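Local atomic coordinates of GH127 beta-L-arabinofuranoside (Geobacillus stearothermophilus, PDB entry 4QK0), a protein that probably hydrolyses beta-L-arabinofuranosides, releasing L-arabinose, as a beta-L-arabinofuranosidase of glycoside hydrolase family 127. Residues E50-F58 and F69-V79; S370-Y381 and V403-P414. All blocks are in the same frame, centred on the assembly; numbering follows the deposited sequence.

From the N terminus, contact 1 comes first: residues 50-58 and 69-79 close a loop of ten residues, tying the start of helix 54-61 to the turn that leads into helix 76-92. Some three hundred residues later, contact 2 closes a second loop of 21 residues, joining the segment after helix 354-365 to the one that runs into helix 413-422. The two follow in series, neither nested nor crossed, and both lie in the catalytic region. Their centres are about 18 Å apart, yet they meet directly, through residues that are mostly poorly ordered: Glu-50 packs on Phe-408, and Met-72 on Ser-409. Contact 2 also reaches Trp-633 near the C-terminal end, whereas helix 96-112 packs against contact 1.

Contact 1 of 2, residues E50-F58 and F69-V79; sequences EPSHAIENF and FYGMVFQDSDV
Asn-57 ND2 is gripped by two partners, the backbone O of Tyr-70 at 3.0 Å and an ordered water. The bond to Tyr-70 O is nearly straight (170° at the hydrogen) and lies in the amide plane. The other end of the same amide works in reverse, OD1 accepting from Tyr-70 N at 3.2 Å, so that one side chain satisfies both the N-H and the C=O of a single residue, much as a neighbouring strand would. The paired bonds fix the rotation of the amide and hold it almost parallel to the Phe-69 ring, with the planes 11° apart and ND2 3.3 Å from Phe-69 CE2. In the (alpha/alpha)6 barrel of this family, the contact brings the beginning of helix 54-61 against the loop that runs into helix 76-92. An ST turn, Ala-54 N to Ser-52 OG, precedes the first; a type I turn from Met-72 to Gln-75 leads toward the second. Gln-75 reaches across from the second turn to the first: bent at chi2 (84°), its chain takes Met-72 N on OE1 and offers NE2 to Ser-52 O at 2.7 Å, a weak bond because the hydrogen points well off line. Closer to the surface, Tyr-70 CB sits over one face of the His-53 imidazole, 4.0 Å from its centroid. Deeper in, Val-79 CG2 touches Ala-54 CB and meets the Phe-58 ring at its edge, 3.8 Å from CE2. The water completes the bridge, donating to Ala-54 O and to Asp-76 OD1, an oxygen that is also hydrogen-bonded to Thr-121 and lies 3.5 Å from Phe-58 CZ.

Contact 2 of 2, residues S370-Y381 and V403-P414; sequences SGMDLDGKKFFY and VRQKWFSCACCP
Arg-404 lays its CG over the centre of the Phe-380 ring, 3.4 Å from the centroid. The backbones alongside form a single antiparallel bridge, the hydrogen-bonded pair Phe-379 and Gln-405, which joins the loop after helix 354-365 to the segment that runs on into helix 413-422, within the catalytic (alpha/alpha)6 domain. Extended from CG to NE, the arginine reaches Ser-370 O side-on with two nitrogens, NE at 3.0 Å and NH2 at 2.8 Å. Its NH1 makes a salt bridge to the anti lone pair of Asp-373 OD1, although the carboxylate and guanidinium planes stand 79° apart. Phe-380 CE2 and Met-372 O flank opposite faces of the guanidinium, and Trp-633 adds a cation-pi contact and a backbone acceptor for NH2. Farther along the same segment, Pro-414 CB lies over one face of the Phe-379 ring. The sulfurs of Cys-412 and Cys-413 approach the Tyr-381 ring obliquely, Cys-413 SG coming to 3.5 Å from Tyr-381 CD2; this part of the chain, Pro-414 included, is poorly ordered. Tyr-381 CB, in turn, rests over the six-membered ring of Trp-407. From opposite faces of the peptide plane, two donors converge on Phe-379 O: Gln-405 N, and Trp-407 NE1 at 2.9 Å, 69° out of that plane.

Contact 1 of 2, residues E50-F58 and F69-V79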
loop_
_atom_site.group_PDB
_atom_site.type_symbol
_atom_site.label_atom_id
_atom_site.label_comp_id
_atom_site.label_asym_id
_atom_site.label_seq_id
_atom_site.Cartn_x
_atom_site.Cartn_y
_atom_site.Cartn_z
ATOM N N GLU A 50 -3.764 15.158 25.260
ATOM C CA GLU A 50 -2.494 15.785 24.946
ATOM C C GLU A 50 -2.761 17.298 25.099
ATOM O O GLU A 50 -3.728 17.827 24.509
ATOM C CB GLU A 50 -2.032 15.402 23.519
ATOM C CG GLU A 50 -1.437 13.977 23.240
ATOM C CD GLU A 50 -1.080 13.114 24.464
ATOM O OE1 GLU A 50 -1.668 11.997 24.674
ATOM O OE2 GLU A 50 -0.163 13.540 25.200
ATOM N N PRO A 51 -1.959 17.993 25.933
ATOM C CA PRO A 51 -2.262 19.407 26.097
ATOM C C PRO A 51 -2.174 20.172 24.753
ATOM O O PRO A 51 -1.486 19.735 23.812
ATOM C CB PRO A 51 -1.199 19.894 27.081
ATOM C CG PRO A 51 -0.702 18.665 27.738
ATOM C CD PRO A 51 -0.761 17.605 26.682
ATOM N N SER A 52 -2.952 21.246 24.625
ATOM C CA SER A 52 -2.892 22.040 23.397
ATOM C C SER A 52 -2.143 23.339 23.650
ATOM O O SER A 52 -1.392 23.741 22.816
ATOM C CB SER A 52 -4.297 22.259 22.798
ATOM O OG SER A 52 -4.818 23.512 23.120
ATOM N N HIS A 53 -2.392 24.014 24.770
ATOM C CA HIS A 53 -1.815 25.333 25.039
ATOM C C HIS A 53 -2.229 26.415 24.009
ATOM O O HIS A 53 -1.564 27.449 23.884
ATOM C CB HIS A 53 -0.266 25.262 25.108
ATOM C CG HIS A 53 0.276 24.896 26.456
ATOM N ND1 HIS A 53 0.788 25.833 27.326
ATOM C CD2 HIS A 53 0.404 23.700 27.074
ATOM C CE1 HIS A 53 1.183 25.235 28.435
ATOM N NE2 HIS A 53 0.969 23.939 28.303
ATOM N N ALA A 54 -3.289 26.207 23.273
ATOM C CA ALA A 54 -3.542 27.109 22.143
ATOM C C ALA A 54 -3.890 28.519 22.649
ATOM O O ALA A 54 -3.453 29.518 22.069
ATOM C CB ALA A 54 -4.639 26.568 21.223
ATOM N N ILE A 55 -4.689 28.577 23.703
ATOM C CA ILE A 55 -5.107 29.857 24.292
ATOM C C ILE A 55 -3.940 30.421 25.117
ATOM O O ILE A 55 -3.620 31.612 25.045
ATOM C CB ILE A 55 -6.341 29.688 25.168
ATOM C CG1 ILE A 55 -7.542 29.184 24.364
ATOM C CG2 ILE A 55 -6.698 30.985 25.896
ATOM C CD1 ILE A 55 -8.052 30.152 23.328
ATOM N N GLU A 56 -3.296 29.535 25.863
ATOM C CA GLU A 56 -2.184 29.893 26.694
ATOM C C GLU A 56 -1.109 30.603 25.886
ATOM O O GLU A 56 -0.521 31.597 26.329
ATOM C CB GLU A 56 -1.647 28.633 27.425
ATOM C CG GLU A 56 -0.631 28.895 28.520
ATOM C CD GLU A 56 -1.123 29.869 29.582
ATOM O OE1 GLU A 56 -2.361 30.124 29.687
ATOM O OE2 GLU A 56 -0.249 30.396 30.308
ATOM N N ASN A 57 -0.799 30.092 24.707
ATOM C CA ASN A 57 0.210 30.737 23.864
ATOM C C ASN A 57 -0.148 32.246 23.630
ATOM O O ASN A 57 0.726 33.046 23.523
ATOM C CB ASN A 57 0.348 30.036 22.516
ATOM C CG ASN A 57 1.061 28.674 22.599
ATOM O OD1 ASN A 57 1.844 28.404 23.498
ATOM N ND2 ASN A 57 0.816 27.844 21.594
ATOM N N PHE A 58 -1.421 32.580 23.465
ATOM C CA PHE A 58 -1.816 33.988 23.241
ATOM C C PHE A 58 -1.709 34.794 24.522
ATOM O O PHE A 58 -1.301 35.950 24.500
ATOM C CB PHE A 58 -3.239 34.112 22.721
ATOM C CG PHE A 58 -3.384 33.744 21.284
ATOM C CD1 PHE A 58 -2.955 34.602 20.281
ATOM C CD2 PHE A 58 -3.945 32.526 20.929
ATOM C CE1 PHE A 58 -3.066 34.251 18.947
ATOM C CE2 PHE A 58 -4.077 32.179 19.607
ATOM C CZ PHE A 58 -3.622 33.020 18.614
ATOM N N PHE A 69 6.441 28.489 24.623
ATOM C CA PHE A 69 5.514 28.129 23.562
ATOM C C PHE A 69 5.335 26.591 23.574
ATOM O O PHE A 69 6.257 25.875 23.872
ATOM C CB PHE A 69 6.067 28.570 22.201
ATOM C CG PHE A 69 5.208 28.153 21.062
ATOM C CD1 PHE A 69 5.392 26.912 20.440
ATOM C CD2 PHE A 69 4.192 28.990 20.624
ATOM C CE1 PHE A 69 4.536 26.515 19.404
ATOM C CE2 PHE A 69 3.364 28.614 19.584
ATOM C CZ PHE A 69 3.527 27.381 18.967
ATOM N N TYR A 70 4.136 26.121 23.289
ATOM C CA TYR A 70 3.904 24.711 23.146
ATOM C C TYR A 70 3.003 24.428 21.955
ATOM O O TYR A 70 2.015 25.124 21.730
ATOM C CB TYR A 70 3.256 24.151 24.415
ATOM C CG TYR A 70 3.056 22.657 24.388
ATOM C CD1 TYR A 70 1.935 22.084 23.756
ATOM C CD2 TYR A 70 3.973 21.793 25.006
ATOM C CE1 TYR A 70 1.746 20.702 23.722
ATOM C CE2 TYR A 70 3.783 20.408 24.980
ATOM C CZ TYR A 70 2.669 19.875 24.334
ATOM O OH TYR A 70 2.459 18.517 24.317
ATOM N N GLY A 71 3.300 23.333 21.247
ATOM C CA GLY A 71 2.399 22.793 20.224
ATOM C C GLY A 71 2.970 22.936 18.828
ATOM O O GLY A 71 4.184 23.149 18.653
HETATM N N MSE A 72 2.100 22.814 17.836
HETATM C CA MSE A 72 2.515 22.884 16.441
HETATM C C MSE A 72 2.646 24.347 16.013
HETATM O O MSE A 72 2.098 25.269 16.625
HETATM C CB MSE A 72 1.460 22.201 15.567
HETATM C CG MSE A 72 1.305 20.688 15.839
HETATM SE SE MSE A 72 3.041 19.716 15.759
HETATM C CE MSE A 72 2.985 19.070 13.885
ATOM N N VAL A 73 3.402 24.561 14.952
ATOM C CA VAL A 73 3.679 25.892 14.467
ATOM C C VAL A 73 2.388 26.624 14.011
ATOM O O VAL A 73 2.298 27.839 14.099
ATOM C CB VAL A 73 4.834 25.815 13.436
ATOM C CG1 VAL A 73 4.356 25.345 12.071
ATOM C CG2 VAL A 73 5.512 27.157 13.373
ATOM N N PHE A 74 1.378 25.839 13.637
ATOM C CA PHE A 74 0.060 26.321 13.196
ATOM C C PHE A 74 -1.043 26.190 14.256
ATOM O O PHE A 74 -2.239 26.183 13.950
ATOM C CB PHE A 74 -0.373 25.534 11.947
ATOM C CG PHE A 74 -0.268 24.028 12.104
ATOM C CD1 PHE A 74 -1.182 23.317 12.871
ATOM C CD2 PHE A 74 0.790 23.332 11.503
ATOM C CE1 PHE A 74 -1.064 21.941 13.044
ATOM C CE2 PHE A 74 0.909 21.961 11.651
ATOM C CZ PHE A 74 -0.018 21.259 12.413
ATOM N N GLN A 75 -0.640 26.074 15.497
ATOM C CA GLN A 75 -1.574 26.018 16.620
ATOM C C GLN A 75 -2.590 27.209 16.665
ATOM O O GLN A 75 -3.742 27.029 17.027
ATOM C CB GLN A 75 -0.727 25.991 17.917
ATOM C CG GLN A 75 -1.405 25.353 19.129
ATOM C CD GLN A 75 -1.278 23.834 19.179
ATOM O OE1 GLN A 75 -0.709 23.187 18.281
ATOM N NE2 GLN A 75 -1.803 23.257 20.242
ATOM N N ASP A 76 -2.133 28.421 16.321
ATOM C CA ASP A 76 -2.996 29.606 16.306
ATOM C C ASP A 76 -4.231 29.378 15.457
ATOM O O ASP A 76 -5.300 29.898 15.759
ATOM C CB ASP A 76 -2.219 30.829 15.783
ATOM C CG ASP A 76 -1.112 31.322 16.753
ATOM O OD1 ASP A 76 -1.023 30.825 17.938
ATOM O OD2 ASP A 76 -0.286 32.189 16.324
ATOM N N SER A 77 -4.116 28.601 14.372
ATOM C CA SER A 77 -5.277 28.389 13.491
ATOM C C SER A 77 -6.391 27.577 14.130
ATOM O O SER A 77 -7.559 27.624 13.685
ATOM C CB SER A 77 -4.864 27.643 12.224
ATOM O OG SER A 77 -4.442 26.326 12.575
ATOM N N ASP A 78 -6.059 26.780 15.124
ATOM C CA ASP A 78 -7.114 26.031 15.851
ATOM C C ASP A 78 -8.076 26.987 16.579
ATOM O O ASP A 78 -9.272 26.772 16.608
ATOM C CB ASP A 78 -6.487 25.080 16.869
ATOM C CG ASP A 78 -5.902 23.848 16.208
ATOM O OD1 ASP A 78 -6.456 23.413 15.166
ATOM O OD2 ASP A 78 -4.947 23.271 16.779
ATOM N N VAL A 79 -7.524 28.033 17.159
ATOM C CA VAL A 79 -8.345 29.010 17.832
ATOM C C VAL A 79 -9.235 29.694 16.804
ATOM O O VAL A 79 -10.422 29.927 17.045
ATOM C CB VAL A 79 -7.476 30.035 18.555
ATOM C CG1 VAL A 79 -8.337 31.089 19.214
ATOM C CG2 VAL A 79 -6.648 29.345 19.607
HETATM O O HOH W 1 -1.717 28.968 19.808
#

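Contact 2 of 2, residues S370-Y381 and V403-P414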
loop_
_atom_site.group_PDB
_atom_site.type_symbol
_atom_site.label_atom_id
_atom_site.label_comp_id
_atom_site.label_asym_id
_atom_site.label_seq_id
_atom_site.Cartn_x
_atom_site.Cartn_y
_atom_site.Cartn_z
ATOM N N SER A 370 -18.860 11.516 7.145
ATOM C CA SER A 370 -18.246 10.230 7.490
ATOM C C SER A 370 -17.134 10.404 8.496
ATOM O O SER A 370 -16.822 9.480 9.235
ATOM C CB SER A 370 -17.686 9.540 6.256
ATOM O OG SER A 370 -16.617 10.275 5.671
ATOM N N GLY A 371 -16.577 11.606 8.551
ATOM C CA GLY A 371 -15.541 11.967 9.472
ATOM C C GLY A 371 -15.889 12.082 10.962
ATOM O O GLY A 371 -15.014 12.375 11.782
HETATM N N MSE A 372 -17.157 11.902 11.300
HETATM C CA MSE A 372 -17.569 11.954 12.685
HETATM C C MSE A 372 -18.531 10.849 12.988
HETATM O O MSE A 372 -19.269 10.379 12.127
HETATM C CB MSE A 372 -18.152 13.324 13.138
HETATM C CG MSE A 372 -19.407 13.735 12.363
HETATM SE SE MSE A 372 -20.321 15.310 13.195
HETATM C CE MSE A 372 -18.886 15.905 14.378
ATOM N N ASP A 373 -18.500 10.437 14.260
ATOM C CA ASP A 373 -19.548 9.567 14.824
ATOM C C ASP A 373 -20.828 10.371 14.845
ATOM O O ASP A 373 -20.792 11.626 14.966
ATOM C CB ASP A 373 -19.228 9.148 16.307
ATOM C CG ASP A 373 -18.271 7.918 16.440
ATOM O OD1 ASP A 373 -17.958 7.189 15.455
ATOM O OD2 ASP A 373 -17.847 7.654 17.610
ATOM N N LEU A 374 -21.939 9.662 14.810
ATOM C CA LEU A 374 -23.218 10.302 14.731
ATOM C C LEU A 374 -23.445 11.277 15.891
ATOM O O LEU A 374 -24.127 12.261 15.698
ATOM C CB LEU A 374 -24.310 9.282 14.684
ATOM C CG LEU A 374 -24.341 8.452 13.405
ATOM C CD1 LEU A 374 -25.204 7.228 13.639
ATOM C CD2 LEU A 374 -24.868 9.253 12.197
ATOM N N ASP A 375 -22.868 10.996 17.070
ATOM C CA ASP A 375 -23.026 11.845 18.280
ATOM C C ASP A 375 -21.937 12.878 18.437
ATOM O O ASP A 375 -21.841 13.544 19.480
ATOM C CB ASP A 375 -23.137 10.980 19.585
ATOM C CG ASP A 375 -21.854 10.192 19.913
ATOM O OD1 ASP A 375 -20.792 10.399 19.285
ATOM O OD2 ASP A 375 -21.897 9.328 20.828
ATOM N N GLY A 376 -21.052 12.965 17.446
ATOM C CA GLY A 376 -20.016 13.966 17.455
ATOM C C GLY A 376 -18.881 13.835 18.444
ATOM O O GLY A 376 -18.068 14.772 18.594
ATOM N N LYS A 377 -18.735 12.681 19.096
ATOM C CA LYS A 377 -17.685 12.561 20.109
ATOM C C LYS A 377 -16.342 12.101 19.604
ATOM O O LYS A 377 -15.337 12.364 20.260
ATOM C CB LYS A 377 -18.132 11.613 21.226
ATOM C CG LYS A 377 -19.141 12.238 22.135
ATOM C CD LYS A 377 -19.695 11.230 23.104
ATOM C CE LYS A 377 -20.728 11.937 23.967
ATOM N NZ LYS A 377 -21.594 10.962 24.677
ATOM N N LYS A 378 -16.337 11.384 18.475
ATOM C CA LYS A 378 -15.125 10.900 17.873
ATOM C C LYS A 378 -15.082 11.160 16.358
ATOM O O LYS A 378 -16.123 11.304 15.713
ATOM C CB LYS A 378 -14.967 9.406 18.182
ATOM C CG LYS A 378 -14.913 9.184 19.689
ATOM C CD LYS A 378 -14.364 7.848 20.131
ATOM C CE LYS A 378 -15.454 6.787 20.129
ATOM N NZ LYS A 378 -15.146 5.750 21.152
ATOM N N PHE A 379 -13.862 11.161 15.819
ATOM C CA PHE A 379 -13.591 11.555 14.448
ATOM C C PHE A 379 -12.611 10.631 13.721
ATOM O O PHE A 379 -11.782 9.947 14.344
ATOM C CB PHE A 379 -13.037 12.956 14.436
ATOM C CG PHE A 379 -13.909 13.951 15.134
ATOM C CD1 PHE A 379 -13.787 14.158 16.540
ATOM C CD2 PHE A 379 -14.893 14.635 14.460
ATOM C CE1 PHE A 379 -14.605 15.065 17.219
ATOM C CE2 PHE A 379 -15.688 15.565 15.146
ATOM C CZ PHE A 379 -15.539 15.781 16.507
ATOM N N PHE A 380 -12.739 10.629 12.389
ATOM C CA PHE A 380 -11.719 10.129 11.498
ATOM C C PHE A 380 -10.948 11.290 10.868
ATOM O O PHE A 380 -11.517 12.334 10.504
ATOM C CB PHE A 380 -12.346 9.374 10.324
ATOM C CG PHE A 380 -12.715 7.974 10.590
ATOM C CD1 PHE A 380 -11.917 7.155 11.325
ATOM C CD2 PHE A 380 -13.886 7.491 10.110
ATOM C CE1 PHE A 380 -12.313 5.854 11.574
ATOM C CE2 PHE A 380 -14.289 6.186 10.339
ATOM C CZ PHE A 380 -13.489 5.361 11.070
ATOM N N TYR A 381 -9.648 11.090 10.721
ATOM C CA TYR A 381 -8.820 11.924 9.880
ATOM C C TYR A 381 -8.952 11.359 8.455
ATOM O O TYR A 381 -9.318 12.058 7.547
ATOM C CB TYR A 381 -7.420 11.887 10.430
ATOM C CG TYR A 381 -6.553 13.057 10.078
ATOM C CD1 TYR A 381 -5.834 13.052 8.896
ATOM C CD2 TYR A 381 -6.403 14.135 10.941
ATOM C CE1 TYR A 381 -5.008 14.101 8.536
ATOM C CE2 TYR A 381 -5.558 15.190 10.599
ATOM C CZ TYR A 381 -4.869 15.170 9.378
ATOM O OH TYR A 381 -4.022 16.182 8.951
ATOM N N VAL A 403 -11.459 2.504 13.855
ATOM C CA VAL A 403 -12.511 3.194 14.570
ATOM C C VAL A 403 -12.172 4.662 14.778
ATOM O O VAL A 403 -10.999 5.049 14.703
ATOM C CB VAL A 403 -12.775 2.551 15.961
ATOM C CG1 VAL A 403 -13.183 1.113 15.755
ATOM C CG2 VAL A 403 -11.567 2.653 16.903
ATOM N N ARG A 404 -13.200 5.474 15.030
ATOM C CA ARG A 404 -13.007 6.901 15.159
ATOM C C ARG A 404 -12.418 7.152 16.522
ATOM O O ARG A 404 -12.495 6.295 17.372
ATOM C CB ARG A 404 -14.342 7.646 14.959
ATOM C CG ARG A 404 -14.976 7.498 13.560
ATOM C CD ARG A 404 -16.079 8.546 13.288
ATOM N NE ARG A 404 -16.687 8.362 11.977
ATOM C CZ ARG A 404 -17.624 7.483 11.710
ATOM N NH1 ARG A 404 -18.113 6.715 12.657
ATOM N NH2 ARG A 404 -18.023 7.299 10.469
ATOM N N GLN A 405 -11.801 8.301 16.719
ATOM C CA GLN A 405 -11.186 8.597 17.989
ATOM C C GLN A 405 -11.159 10.101 18.238
ATOM O O GLN A 405 -11.635 10.896 17.411
ATOM C CB GLN A 405 -9.761 8.065 17.980
ATOM C CG GLN A 405 -8.928 8.611 16.847
ATOM C CD GLN A 405 -7.533 7.992 16.742
ATOM O OE1 GLN A 405 -7.368 6.773 16.567
ATOM N NE2 GLN A 405 -6.515 8.849 16.793
ATOM N N LYS A 406 -10.610 10.520 19.370
ATOM C CA LYS A 406 -10.187 11.930 19.501
ATOM C C LYS A 406 -8.763 12.132 18.990
ATOM O O LYS A 406 -7.936 11.199 18.982
ATOM C CB LYS A 406 -10.312 12.426 20.923
ATOM C CG LYS A 406 -11.749 12.623 21.325
ATOM C CD LYS A 406 -12.358 11.352 21.914
ATOM C CE LYS A 406 -12.548 11.486 23.436
ATOM N NZ LYS A 406 -12.724 10.203 24.179
ATOM N N TRP A 407 -8.492 13.363 18.557
ATOM C CA TRP A 407 -7.186 13.758 17.999
ATOM C C TRP A 407 -6.588 14.942 18.763
ATOM O O TRP A 407 -7.275 15.641 19.542
ATOM C CB TRP A 407 -7.314 14.095 16.505
ATOM C CG TRP A 407 -7.876 12.948 15.711
ATOM C CD1 TRP A 407 -9.196 12.621 15.557
ATOM C CD2 TRP A 407 -7.131 11.945 15.016
ATOM N NE1 TRP A 407 -9.317 11.476 14.805
ATOM C CE2 TRP A 407 -8.070 11.039 14.454
ATOM C CE3 TRP A 407 -5.759 11.726 14.802
ATOM C CZ2 TRP A 407 -7.688 9.932 13.683
ATOM C CZ3 TRP A 407 -5.368 10.619 14.036
ATOM C CH2 TRP A 407 -6.337 9.735 13.485
ATOM N N PHE A 408 -5.299 15.145 18.519
ATOM C CA PHE A 408 -4.475 16.104 19.252
ATOM C C PHE A 408 -3.334 16.478 18.317
ATOM O O PHE A 408 -2.811 15.633 17.588
ATOM C CB PHE A 408 -3.932 15.553 20.593
ATOM C CG PHE A 408 -4.831 14.532 21.253
ATOM C CD1 PHE A 408 -5.877 14.942 22.104
ATOM C CD2 PHE A 408 -4.642 13.162 21.037
ATOM C CE1 PHE A 408 -6.709 14.008 22.719
ATOM C CE2 PHE A 408 -5.476 12.232 21.652
ATOM C CZ PHE A 408 -6.507 12.649 22.492
ATOM N N SER A 409 -2.970 17.753 18.321
ATOM C CA SER A 409 -1.841 18.257 17.526
ATOM C C SER A 409 -2.328 18.683 16.130
ATOM O O SER A 409 -2.339 19.881 15.800
ATOM C CB SER A 409 -0.700 17.221 17.448
ATOM O OG SER A 409 0.552 17.861 17.514
ATOM N N CYS A 410 -2.731 17.697 15.327
ATOM C CA CYS A 410 -3.544 17.945 14.153
ATOM C C CYS A 410 -4.945 17.397 14.462
ATOM O O CYS A 410 -5.407 16.375 13.907
ATOM C CB CYS A 410 -2.925 17.344 12.891
ATOM S SG CYS A 410 -3.025 18.511 11.504
ATOM N N ALA A 411 -5.586 18.097 15.400
ATOM C CA ALA A 411 -7.000 17.918 15.717
ATOM C C ALA A 411 -7.792 18.936 14.909
ATOM O O ALA A 411 -8.404 19.844 15.460
ATOM C CB ALA A 411 -7.254 18.098 17.212
ATOM N N CYS A 412 -7.770 18.760 13.593
ATOM C CA CYS A 412 -8.505 19.613 12.676
ATOM C C CYS A 412 -9.837 18.978 12.271
ATOM O O CYS A 412 -10.819 19.671 12.059
ATOM C CB CYS A 412 -7.656 19.921 11.437
ATOM S SG CYS A 412 -7.105 18.469 10.508
ATOM N N CYS A 413 -9.880 17.661 12.172
ATOM C CA CYS A 413 -11.121 16.983 11.838
ATOM C C CYS A 413 -12.319 17.638 12.558
ATOM O O CYS A 413 -13.338 17.902 11.913
ATOM C CB CYS A 413 -11.025 15.511 12.194
ATOM S SG CYS A 413 -9.337 15.036 12.616
ATOM N N PRO A 414 -12.196 17.922 13.891
ATOM C CA PRO A 414 -13.334 18.518 14.623
ATOM C C PRO A 414 -13.683 20.017 14.339
ATOM O O PRO A 414 -14.769 20.269 13.816
ATOM C CB PRO A 414 -12.991 18.268 16.108
ATOM C CG PRO A 414 -11.799 17.377 16.126
ATOM C CD PRO A 414 -11.099 17.570 14.818
HETATM O O HOH W 2 -16.253 4.943 15.630
#